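Local coordinates for protein angiogenin-1 (Salmo salar, PDB 7BFK) that probably cleaves RNA as a secreted endonuclease of the pancreatic ribonuclease family, at residues M1-Q5 with Q6-F10; H9-K12 with Q13-G17; I47-P51 with D52-A56. One frame throughout, in Å; residues are numbered along the deposited sequence.

Overall arrangement
Interactions 1 and 2 lie in series on helix 5-14, sharing His-9 and Phe-10, with their centres about 11 Å apart: the first starts the helix, the second ends it. Interaction 3 begins the short helix 51-55, its centre about 9 Å from that of interaction 2 and about 13 Å from that of interaction 1. Helix 5-14 leans on it: the Tyr-7 OH packs 3.2 Å from Pro-51 O, and Phe-10 CE1 lies 3.6 Å from Val-54 CG1. The helix exit joins strand 43-47, where His-14 O probably accepts from Ile-47 N at 2.7 Å. Gln-13 and His-14 of interaction 2 probably line the active-site cleft, as in related pancreatic ribonucleases.

Interaction 1 of 3, residues M1-Q5 with Q6-F10; sequences MDVNQ and QYNHF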
ATOM      1  N   MET A   1       2.574 -18.440  13.261  1.00 46.18           N
ATOM      2  CA  MET A   1       1.675 -18.760  12.111  1.00 46.04           C
ATOM      3  C   MET A   1       2.537 -19.054  10.890  1.00 42.07           C
ATOM      4  O   MET A   1       3.769 -18.895  10.979  1.00 45.37           O
ATOM      5  CB  MET A   1       0.690 -17.615  11.792  1.00 48.76           C
ATOM      6  CG  MET A   1       1.341 -16.315  11.357  1.00 48.21           C
ATOM      7  SD  MET A   1       0.114 -14.971  10.980  1.00 51.83           S
ATOM      8  CE  MET A   1       1.187 -13.541  10.992  1.00 48.41           C
ATOM      9  N   ASP A   2       1.907 -19.541   9.825  1.00 41.26           N
ATOM     10  CA  ASP A   2       2.554 -19.878   8.536  1.00 44.03           C
ATOM     11  C   ASP A   2       2.954 -18.573   7.845  1.00 39.75           C
ATOM     12  O   ASP A   2       2.357 -17.515   8.145  1.00 36.78           O
ATOM     13  CB  ASP A   2       1.654 -20.744   7.641  1.00 49.92           C
ATOM     14  CG  ASP A   2       0.311 -20.124   7.290  1.00 54.16           C
ATOM     15  OD1 ASP A   2      -0.275 -19.444   8.164  1.00 62.23           O
ATOM     16  OD2 ASP A   2      -0.144 -20.326   6.136  1.00 66.61           O
ATOM     17  N   VAL A   3       3.970 -18.651   7.001  1.00 40.90           N
ATOM     18  CA  VAL A   3       4.475 -17.506   6.205  1.00 40.99           C
ATOM     19  C   VAL A   3       3.664 -17.464   4.907  1.00 36.11           C
ATOM     20  O   VAL A   3       3.439 -18.523   4.325  1.00 33.65           O
ATOM     21  CB  VAL A   3       5.989 -17.641   5.919  1.00 46.31           C
ATOM     22  CG1 VAL A   3       6.465 -16.621   4.898  1.00 47.14           C
ATOM     23  CG2 VAL A   3       6.833 -17.555   7.190  1.00 48.04           C
ATOM     24  N   ASN A   4       3.169 -16.301   4.539  1.00 34.78           N
ATOM     25  CA  ASN A   4       2.634 -16.043   3.186  1.00 32.58           C
ATOM     26  C   ASN A   4       3.508 -14.940   2.628  1.00 31.92           C
ATOM     27  O   ASN A   4       3.359 -13.800   3.067  1.00 29.61           O
ATOM     28  CB  ASN A   4       1.158 -15.678   3.136  1.00 37.87           C
ATOM     29  CG  ASN A   4       0.692 -15.519   1.701  1.00 37.54           C
ATOM     30  OD1 ASN A   4       1.333 -14.831   0.908  1.00 38.42           O
ATOM     31  ND2 ASN A   4      -0.405 -16.173   1.351  1.00 39.87           N
ATOM     32  N   GLN A   5       4.391 -15.272   1.696  1.00 30.79           N
ATOM     33  CA  GLN A   5       5.381 -14.316   1.163  1.00 30.54           C
ATOM     34  C   GLN A   5       4.663 -13.099   0.543  1.00 31.28           C
ATOM     35  O   GLN A   5       5.267 -12.022   0.542  1.00 27.58           O
ATOM     36  CB  GLN A   5       6.304 -15.013   0.173  1.00 36.21           C
ATOM     37  CG  GLN A   5       7.548 -14.195  -0.129  1.00 45.28           C
ATOM     38  CD  GLN A   5       8.324 -13.870   1.127  1.00 48.91           C
ATOM     39  OE1 GLN A   5       8.809 -12.750   1.307  1.00 59.71           O
ATOM     40  NE2 GLN A   5       8.427 -14.845   2.020  1.00 43.32           N
ATOM     41  N   GLN A   6       3.450 -13.270   0.011  1.00 29.79           N
ATOM     42  CA  GLN A   6       2.675 -12.153  -0.602  1.00 32.13           C
ATOM     43  C   GLN A   6       2.212 -11.208   0.506  1.00 26.65           C
ATOM     44  O   GLN A   6       2.099  -9.990   0.255  1.00 27.32           O
ATOM     45  CB  GLN A   6       1.539 -12.673  -1.476  1.00 35.05           C
ATOM     46  CG  GLN A   6       2.020 -12.978  -2.883  1.00 43.48           C
ATOM     47  CD  GLN A   6       1.023 -13.715  -3.738  1.00 49.66           C
ATOM     48  OE1 GLN A   6       0.019 -14.256  -3.257  1.00 48.51           O
ATOM     49  NE2 GLN A   6       1.320 -13.768  -5.027  1.00 60.15           N
ATOM     50  N   TYR A   7       2.013 -11.733   1.705  1.00 28.53           N
ATOM     51  CA  TYR A   7       1.670 -10.902   2.893  1.00 27.45           C
ATOM     52  C   TYR A   7       2.901 -10.071   3.252  1.00 27.45           C
ATOM     53  O   TYR A   7       2.761  -8.861   3.437  1.00 25.84           O
ATOM     54  CB  TYR A   7       1.176 -11.751   4.059  1.00 29.13           C
ATOM     55  CG  TYR A   7       0.858 -10.951   5.292  1.00 29.75           C
ATOM     56  CD1 TYR A   7       0.190  -9.740   5.199  1.00 30.51           C
ATOM     57  CD2 TYR A   7       1.222 -11.397   6.553  1.00 31.82           C
ATOM     58  CE1 TYR A   7      -0.105  -8.989   6.320  1.00 31.84           C
ATOM     59  CE2 TYR A   7       0.912 -10.672   7.689  1.00 30.77           C
ATOM     60  CZ  TYR A   7       0.247  -9.460   7.572  1.00 34.30           C
ATOM     61  OH  TYR A   7      -0.048  -8.722   8.679  1.00 35.02           O
ATOM     62  N   ASN A   8       4.088 -10.692   3.340  1.00 26.24           N
ATOM     63  CA  ASN A   8       5.346  -9.951   3.623  1.00 25.63           C
ATOM     64  C   ASN A   8       5.544  -8.871   2.553  1.00 27.22           C
ATOM     65  O   ASN A   8       5.934  -7.740   2.892  1.00 24.87           O
ATOM     66  CB  ASN A   8       6.574 -10.863   3.698  1.00 26.75           C
ATOM     67  CG  ASN A   8       6.560 -11.723   4.942  1.00 30.07           C
ATOM     68  OD1 ASN A   8       5.812 -12.702   5.029  1.00 28.41           O
ATOM     69  ND2 ASN A   8       7.369 -11.343   5.919  1.00 34.00           N
ATOM     70  N   HIS A   9       5.308  -9.218   1.294  1.00 30.15           N
ATOM     71  CA  HIS A   9       5.444  -8.265   0.164  1.00 30.34           C
ATOM     72  C   HIS A   9       4.451  -7.099   0.389  1.00 27.25           C
ATOM     73  O   HIS A   9       4.838  -5.944   0.225  1.00 25.81           O
ATOM     74  CB  HIS A   9       5.224  -8.986  -1.162  1.00 36.36           C
ATOM     75  CG  HIS A   9       5.862  -8.289  -2.318  1.00 44.21           C
ATOM     76  ND1 HIS A   9       6.150  -6.932  -2.296  1.00 51.00           N
ATOM     77  CD2 HIS A   9       6.213  -8.730  -3.543  1.00 52.61           C
ATOM     78  CE1 HIS A   9       6.684  -6.577  -3.446  1.00 52.33           C
ATOM     79  NE2 HIS A   9       6.726  -7.662  -4.237  1.00 60.29           N
ATOM     80  N   PHE A  10       3.223  -7.410   0.766  1.00 26.91           N
ATOM     81  CA  PHE A  10       2.154  -6.401   1.027  1.00 25.43           C
ATOM     82  C   PHE A  10       2.610  -5.445   2.128  1.00 27.72           C
ATOM     83  O   PHE A  10       2.550  -4.228   1.931  1.00 25.87           O
ATOM     84  CB  PHE A  10       0.843  -7.086   1.386  1.00 25.23           C
ATOM     85  CG  PHE A  10      -0.257  -6.115   1.729  1.00 24.76           C
ATOM     86  CD1 PHE A  10      -0.339  -5.550   2.989  1.00 27.44           C
ATOM     87  CD2 PHE A  10      -1.187  -5.740   0.769  1.00 27.15           C
ATOM     88  CE1 PHE A  10      -1.331  -4.624   3.285  1.00 26.58           C
ATOM     89  CE2 PHE A  10      -2.188  -4.821   1.075  1.00 25.14           C
ATOM     90  CZ  PHE A  10      -2.256  -4.273   2.323  1.00 25.07           C
TER
HETATM   91  O   HOH W   1      -1.295 -15.866  -1.781  1.00 42.78           O
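Asn-4 OD1 meets two N-H groups in the first turn of the helix: it accepts from Tyr-7 N at 3.3 Å and, in a weak, bent bond, from Gln-6 N at 2.8 Å. Tyr-7 N reaches this oxygen from above the side-chain amide plane, 45° out of it. With CG swung opposite the backbone N (chi1 -177°), the Asn-4 chain turns toward the first turn, placing OD1 by these N-H groups and 3.2 Å from Gln-6 CB. The Asn-4 carbonyl shares the work: its O takes Asn-8 N at 3.2 Å, and Tyr-7 N through a weaker, more bent bond. Asn-4 is thus the N-cap of helix 5-14, the N-terminal helix of the ribonuclease A fold, and the next turn is closed by His-9 N donating to Gln-5 O. An alanine at Asn-4 would remove OD1, and the N-H of Gln-6 would probably be left without its mate at the helix end. A water accepts from Asn-4 ND2 at 3.3 Å and donates to Gln-6 OE1, linking two amides whose planes are 24° apart. Gln-5, bent at its second torsion, brings OE1 back to 3.8 Å from Asn-8 CB. Farther up the chain, Met-1 CE approaches the Tyr-7 ring at its edge, near the ring plane, 4.4 Å from CE2. Around Tyr-7 lie Pro-51 and Gln-55 of helix 51-55 and Pro-112 of strand 111-113, while Phe-111 lies against Asn-4.

Interaction 2 of 3, residues H9-K12 with Q13-G17; sequences HFLK and QHVDG
His-14 CB lies over one face of the Phe-10 ring, 4.3 Å from its centroid and offset toward the rim, in a CH-pi contact. The two rings are neither stacked nor edge-to-face: their planes meet at 50°, with centroids 5.3 Å apart. Phe-10 has its CG trans to the backbone N (chi1 177°), which carries the ring along the helix to this position, and His-14 N is tied to Phe-10 O at 2.8 Å. Val-15 CG2 approaches the ring obliquely, 3.8 Å from Phe-10 CE1, and the same methyl touches Leu-11 CD2 at 3.5 Å; the Leu-11 and Val-15 side chains lie alongside each other with their ends in the same direction. Val-15 and Phe-10 both also meet Val-54 of helix 51-55. On another side of the helix, the His-9 ring and the Gln-13 amide are turned 75° apart, CE1 lying 3.9 Å from NE2. His-14 ND1 is held by Thr-45 O, while Gln-13 touches Lys-41 and His-114. This gathering of Gln-13 and His-14 at the end of the N-terminal helix, with Lys-41 and His-114 near, is consistent with the active-site cleft of pancreatic ribonucleases.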
ATOM      1  N   HIS A   9       5.308  -9.218   1.294  1.00 30.15           N
ATOM      2  CA  HIS A   9       5.444  -8.265   0.164  1.00 30.34           C
ATOM      3  C   HIS A   9       4.451  -7.099   0.389  1.00 27.25           C
ATOM      4  O   HIS A   9       4.838  -5.944   0.225  1.00 25.81           O
ATOM      5  CB  HIS A   9       5.224  -8.986  -1.162  1.00 36.36           C
ATOM      6  CG  HIS A   9       5.862  -8.289  -2.318  1.00 44.21           C
ATOM      7  ND1 HIS A   9       6.150  -6.932  -2.296  1.00 51.00           N
ATOM      8  CD2 HIS A   9       6.213  -8.730  -3.543  1.00 52.61           C
ATOM      9  CE1 HIS A   9       6.684  -6.577  -3.446  1.00 52.33           C
ATOM     10  NE2 HIS A   9       6.726  -7.662  -4.237  1.00 60.29           N
ATOM     11  N   PHE A  10       3.223  -7.410   0.766  1.00 26.91           N
ATOM     12  CA  PHE A  10       2.154  -6.401   1.027  1.00 25.43           C
ATOM     13  C   PHE A  10       2.610  -5.445   2.128  1.00 27.72           C
ATOM     14  O   PHE A  10       2.550  -4.228   1.931  1.00 25.87           O
ATOM     15  CB  PHE A  10       0.843  -7.086   1.386  1.00 25.23           C
ATOM     16  CG  PHE A  10      -0.257  -6.115   1.729  1.00 24.76           C
ATOM     17  CD1 PHE A  10      -0.339  -5.550   2.989  1.00 27.44           C
ATOM     18  CD2 PHE A  10      -1.187  -5.740   0.769  1.00 27.15           C
ATOM     19  CE1 PHE A  10      -1.331  -4.624   3.285  1.00 26.58           C
ATOM     20  CE2 PHE A  10      -2.188  -4.821   1.075  1.00 25.14           C
ATOM     21  CZ  PHE A  10      -2.256  -4.273   2.323  1.00 25.07           C
ATOM     22  N   LEU A  11       3.100  -5.983   3.254  1.00 26.88           N
ATOM     23  CA  LEU A  11       3.569  -5.145   4.380  1.00 27.85           C
ATOM     24  C   LEU A  11       4.692  -4.225   3.907  1.00 27.50           C
ATOM     25  O   LEU A  11       4.640  -3.030   4.236  1.00 28.45           O
ATOM     26  CB  LEU A  11       4.030  -6.048   5.520  1.00 28.32           C
ATOM     27  CG  LEU A  11       2.945  -6.884   6.171  1.00 27.27           C
ATOM     28  CD1 LEU A  11       3.547  -7.749   7.278  1.00 29.53           C
ATOM     29  CD2 LEU A  11       1.837  -5.988   6.742  1.00 26.62           C
ATOM     30  N   LYS A  12       5.677  -4.749   3.174  1.00 30.07           N
ATOM     31  CA  LYS A  12       6.834  -3.955   2.685  1.00 32.47           C
ATOM     32  C   LYS A  12       6.338  -2.826   1.773  1.00 31.56           C
ATOM     33  O   LYS A  12       6.794  -1.710   1.912  1.00 30.71           O
ATOM     34  CB  LYS A  12       7.819  -4.824   1.894  1.00 37.48           C
ATOM     35  CG  LYS A  12       8.698  -5.774   2.704  1.00 47.91           C
ATOM     36  CD  LYS A  12       9.415  -6.785   1.792  1.00 48.95           C
ATOM     37  CE  LYS A  12      10.016  -7.983   2.501  1.00 55.04           C
ATOM     38  NZ  LYS A  12      11.370  -7.703   3.032  1.00 54.90           N
ATOM     39  N   GLN A  13       5.408  -3.126   0.875  1.00 28.17           N
ATOM     40  CA  GLN A  13       4.874  -2.137  -0.096  1.00 29.60           C
ATOM     41  C   GLN A  13       3.875  -1.143   0.541  1.00 32.03           C
ATOM     42  O   GLN A  13       3.870   0.010   0.095  1.00 29.57           O
ATOM     43  CB  GLN A  13       4.161  -2.890  -1.204  1.00 31.80           C
ATOM     44  CG  GLN A  13       3.657  -2.003  -2.317  1.00 41.11           C
ATOM     45  CD  GLN A  13       3.492  -2.813  -3.574  1.00 47.01           C
ATOM     46  OE1 GLN A  13       2.390  -3.026  -4.061  1.00 56.36           O
ATOM     47  NE2 GLN A  13       4.605  -3.328  -4.066  1.00 48.98           N
ATOM     48  N   HIS A  14       3.072  -1.544   1.539  1.00 30.02           N
ATOM     49  CA  HIS A  14       1.914  -0.719   1.979  1.00 28.22           C
ATOM     50  C   HIS A  14       1.771  -0.499   3.484  1.00 32.17           C
ATOM     51  O   HIS A  14       0.796   0.172   3.833  1.00 32.41           O
ATOM     52  CB  HIS A  14       0.609  -1.357   1.484  1.00 27.49           C
ATOM     53  CG  HIS A  14       0.483  -1.384   0.004  1.00 25.70           C
ATOM     54  ND1 HIS A  14       0.355  -0.234  -0.738  1.00 23.97           N
ATOM     55  CD2 HIS A  14       0.421  -2.402  -0.874  1.00 26.73           C
ATOM     56  CE1 HIS A  14       0.291  -0.545  -2.010  1.00 27.93           C
ATOM     57  NE2 HIS A  14       0.317  -1.861  -2.118  1.00 25.67           N
ATOM     58  N   VAL A  15       2.618  -1.035   4.364  1.00 27.50           N
ATOM     59  CA  VAL A  15       2.375  -0.834   5.824  1.00 29.32           C
ATOM     60  C   VAL A  15       3.621  -0.197   6.477  1.00 31.42           C
ATOM     61  O   VAL A  15       4.668  -0.873   6.527  1.00 33.56           O
ATOM     62  CB  VAL A  15       1.936  -2.146   6.500  1.00 29.28           C
ATOM     63  CG1 VAL A  15       1.682  -1.978   7.982  1.00 31.19           C
ATOM     64  CG2 VAL A  15       0.707  -2.752   5.819  1.00 30.26           C
ATOM     65  N   ASP A  16       3.502   1.050   6.959  1.00 31.37           N
ATOM     66  CA  ASP A  16       4.605   1.796   7.638  1.00 31.20           C
ATOM     67  C   ASP A  16       4.031   2.807   8.641  1.00 32.04           C
ATOM     68  O   ASP A  16       3.632   3.932   8.237  1.00 33.36           O
ATOM     69  CB  ASP A  16       5.548   2.457   6.631  1.00 33.62           C
ATOM     70  CG  ASP A  16       6.691   3.225   7.284  1.00 36.12           C
ATOM     71  OD1 ASP A  16       6.863   3.100   8.514  1.00 39.92           O
ATOM     72  OD2 ASP A  16       7.376   3.946   6.564  1.00 37.14           O
ATOM     73  N   GLY A  17       4.016   2.418   9.914  1.00 32.50           N
ATOM     74  CA  GLY A  17       3.521   3.230  11.037  1.00 36.05           C
ATOM     75  C   GLY A  17       4.254   4.560  11.170  1.00 37.30           C
ATOM     76  O   GLY A  17       3.669   5.464  11.726  1.00 36.91           O
TER

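Interaction 3 of 3, residues I47-P51 with D52-A56; sequences ILANP and DQVQA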
ATOM      1  N   ILE A  47      -0.148   2.598   4.688  1.00 24.86           N
ATOM      2  CA  ILE A  47      -1.052   2.551   5.870  1.00 24.99           C
ATOM      3  C   ILE A  47      -0.206   2.746   7.133  1.00 25.58           C
ATOM      4  O   ILE A  47       0.773   2.012   7.319  1.00 25.46           O
ATOM      5  CB  ILE A  47      -1.833   1.233   5.923  1.00 25.33           C
ATOM      6  CG1 ILE A  47      -2.556   0.937   4.607  1.00 24.65           C
ATOM      7  CG2 ILE A  47      -2.801   1.247   7.092  1.00 27.36           C
ATOM      8  CD1 ILE A  47      -3.012  -0.483   4.501  1.00 25.06           C
ATOM      9  N   LEU A  48      -0.592   3.680   7.988  1.00 27.07           N
ATOM     10  CA  LEU A  48       0.127   3.941   9.262  1.00 31.67           C
ATOM     11  C   LEU A  48      -0.505   3.080  10.353  1.00 31.96           C
ATOM     12  O   LEU A  48      -1.323   3.599  11.095  1.00 31.68           O
ATOM     13  CB  LEU A  48       0.069   5.439   9.587  1.00 34.24           C
ATOM     14  CG  LEU A  48       1.064   6.315   8.821  1.00 36.35           C
ATOM     15  CD1 LEU A  48       0.828   6.268   7.324  1.00 37.16           C
ATOM     16  CD2 LEU A  48       1.030   7.765   9.308  1.00 42.41           C
ATOM     17  N   ALA A  49      -0.112   1.810  10.431  1.00 27.51           N
ATOM     18  CA  ALA A  49      -0.685   0.819  11.352  1.00 33.68           C
ATOM     19  C   ALA A  49       0.277  -0.358  11.517  1.00 33.57           C
ATOM     20  O   ALA A  49       1.276  -0.429  10.778  1.00 32.92           O
ATOM     21  CB  ALA A  49      -2.022   0.359  10.812  1.00 38.89           C
ATOM     22  N   ASN A  50      -0.007  -1.232  12.473  1.00 36.75           N
ATOM     23  CA  ASN A  50       0.807  -2.448  12.685  1.00 37.23           C
ATOM     24  C   ASN A  50       0.199  -3.538  11.806  1.00 34.91           C
ATOM     25  O   ASN A  50      -0.977  -3.488  11.458  1.00 32.51           O
ATOM     26  CB  ASN A  50       0.972  -2.779  14.171  1.00 44.24           C
ATOM     27  CG  ASN A  50      -0.127  -3.623  14.784  1.00 57.83           C
ATOM     28  OD1 ASN A  50      -1.102  -3.978  14.133  1.00 67.29           O
ATOM     29  ND2 ASN A  50       0.039  -3.963  16.055  1.00 70.70           N
ATOM     30  N   PRO A  51       1.016  -4.504  11.354  1.00 33.78           N
ATOM     31  CA  PRO A  51       0.528  -5.627  10.558  1.00 32.83           C
ATOM     32  C   PRO A  51      -0.766  -6.262  11.092  1.00 31.53           C
ATOM     33  O   PRO A  51      -1.652  -6.509  10.304  1.00 36.70           O
ATOM     34  CB  PRO A  51       1.688  -6.614  10.677  1.00 33.61           C
ATOM     35  CG  PRO A  51       2.902  -5.728  10.728  1.00 37.17           C
ATOM     36  CD  PRO A  51       2.468  -4.522  11.529  1.00 35.16           C
ATOM     37  N   ASP A  52      -0.858  -6.480  12.410  1.00 34.93           N
ATOM     38  CA  ASP A  52      -2.041  -7.121  13.044  1.00 37.68           C
ATOM     39  C   ASP A  52      -3.317  -6.346  12.710  1.00 32.42           C
ATOM     40  O   ASP A  52      -4.314  -6.990  12.433  1.00 35.39           O
ATOM     41  CB  ASP A  52      -1.841  -7.305  14.545  1.00 44.00           C
ATOM     42  CG  ASP A  52      -0.957  -8.508  14.855  1.00 45.62           C
ATOM     43  OD1 ASP A  52      -0.435  -9.131  13.892  1.00 50.21           O
ATOM     44  OD2 ASP A  52      -0.798  -8.804  16.023  1.00 54.59           O
ATOM     45  N   GLN A  53      -3.261  -5.020  12.688  1.00 35.68           N
ATOM     46  CA  GLN A  53      -4.434  -4.151  12.420  1.00 39.06           C
ATOM     47  C   GLN A  53      -4.858  -4.339  10.964  1.00 36.82           C
ATOM     48  O   GLN A  53      -6.063  -4.297  10.671  1.00 35.79           O
ATOM     49  CB  GLN A  53      -4.116  -2.672  12.639  1.00 46.02           C
ATOM     50  CG  GLN A  53      -3.552  -2.310  14.017  1.00 51.54           C
ATOM     51  CD  GLN A  53      -3.453  -0.810  14.185  1.00 59.90           C
ATOM     52  OE1 GLN A  53      -2.424  -0.261  14.601  1.00 65.82           O
ATOM     53  NE2 GLN A  53      -4.535  -0.120  13.846  1.00 56.87           N
ATOM     54  N   VAL A  54      -3.894  -4.488  10.067  1.00 32.32           N
ATOM     55  CA  VAL A  54      -4.191  -4.641   8.619  1.00 32.02           C
ATOM     56  C   VAL A  54      -4.608  -6.092   8.353  1.00 31.13           C
ATOM     57  O   VAL A  54      -5.555  -6.275   7.565  1.00 29.73           O
ATOM     58  CB  VAL A  54      -3.018  -4.180   7.731  1.00 33.69           C
ATOM     59  CG1 VAL A  54      -3.379  -4.262   6.260  1.00 31.81           C
ATOM     60  CG2 VAL A  54      -2.570  -2.765   8.085  1.00 34.32           C
ATOM     61  N   GLN A  55      -3.960  -7.087   8.983  1.00 33.65           N
ATOM     62  CA  GLN A  55      -4.313  -8.513   8.760  1.00 33.24           C
ATOM     63  C   GLN A  55      -5.772  -8.709   9.202  1.00 33.41           C
ATOM     64  O   GLN A  55      -6.507  -9.437   8.515  1.00 35.03           O
ATOM     65  CB  GLN A  55      -3.359  -9.477   9.470  1.00 37.62           C
ATOM     66  CG  GLN A  55      -3.718 -10.945   9.228  1.00 41.84           C
ATOM     67  CD  GLN A  55      -2.708 -11.938   9.760  1.00 44.50           C
ATOM     68  OE1 GLN A  55      -2.038 -11.713  10.767  1.00 48.33           O
ATOM     69  NE2 GLN A  55      -2.588 -13.061   9.066  1.00 55.02           N
ATOM     70  N   ALA A  56      -6.188  -8.008  10.253  1.00 33.84           N
ATOM     71  CA  ALA A  56      -7.547  -8.106  10.833  1.00 35.64           C
ATOM     72  C   ALA A  56      -8.615  -7.761   9.781  1.00 36.59           C
ATOM     73  O   ALA A  56      -9.744  -8.238   9.931  1.00 39.00           O
ATOM     74  CB  ALA A  56      -7.655  -7.212  12.049  1.00 38.85           C
TER
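Ile-47 ends its strand reaching toward Val-54, the two side chains meeting tip to tip with CG2 of Ile-47 at 4.1 Å from CG2 of Val-54. The chain between them turns from strand 43-47 into helix 51-55 of the ribonuclease A fold, and a capping box made by Asn-50 and Gln-53 starts that helix. Ile-47 also rests on Phe-76 of strand 76-85 and on Ile-121, while Val-54 is backed by Phe-10 and Val-15 of the N-terminal region, so the pair joins the end of strand 43-47 to helix 51-55, with helix 5-14 packed on Val-54. Ala-49 follows, with its CB 3.8 Å from Gln-53 CD, so the methyl lies against the amide of that glutamine. The same methyl faces Val-54 CG2 from farther off.

Asn-50 gives the cap. Its CG stands between the backbone N and the carbonyl carbon (chi1 87°), a crowded position that aims OD1 at the helix start, and OD1 accepts from Gln-53 N at 2.8 Å with the donor nearly in line with the C=O bond, though the N-H is bent to 148°. The return arm is weak: Asn-50 N donates to Gln-53 OE1 at 3.4 Å. The extended Gln-53 chain crosses the asparagine at about a right angle to make it, CG 3.0 Å from Asn-50 OD1, and the two amide planes are turned 69° apart. Pro-51, which has no N-H to donate, opens the first turn and packs on Tyr-7 and Leu-11; its carbonyl O takes Gln-55 N at 2.7 Å.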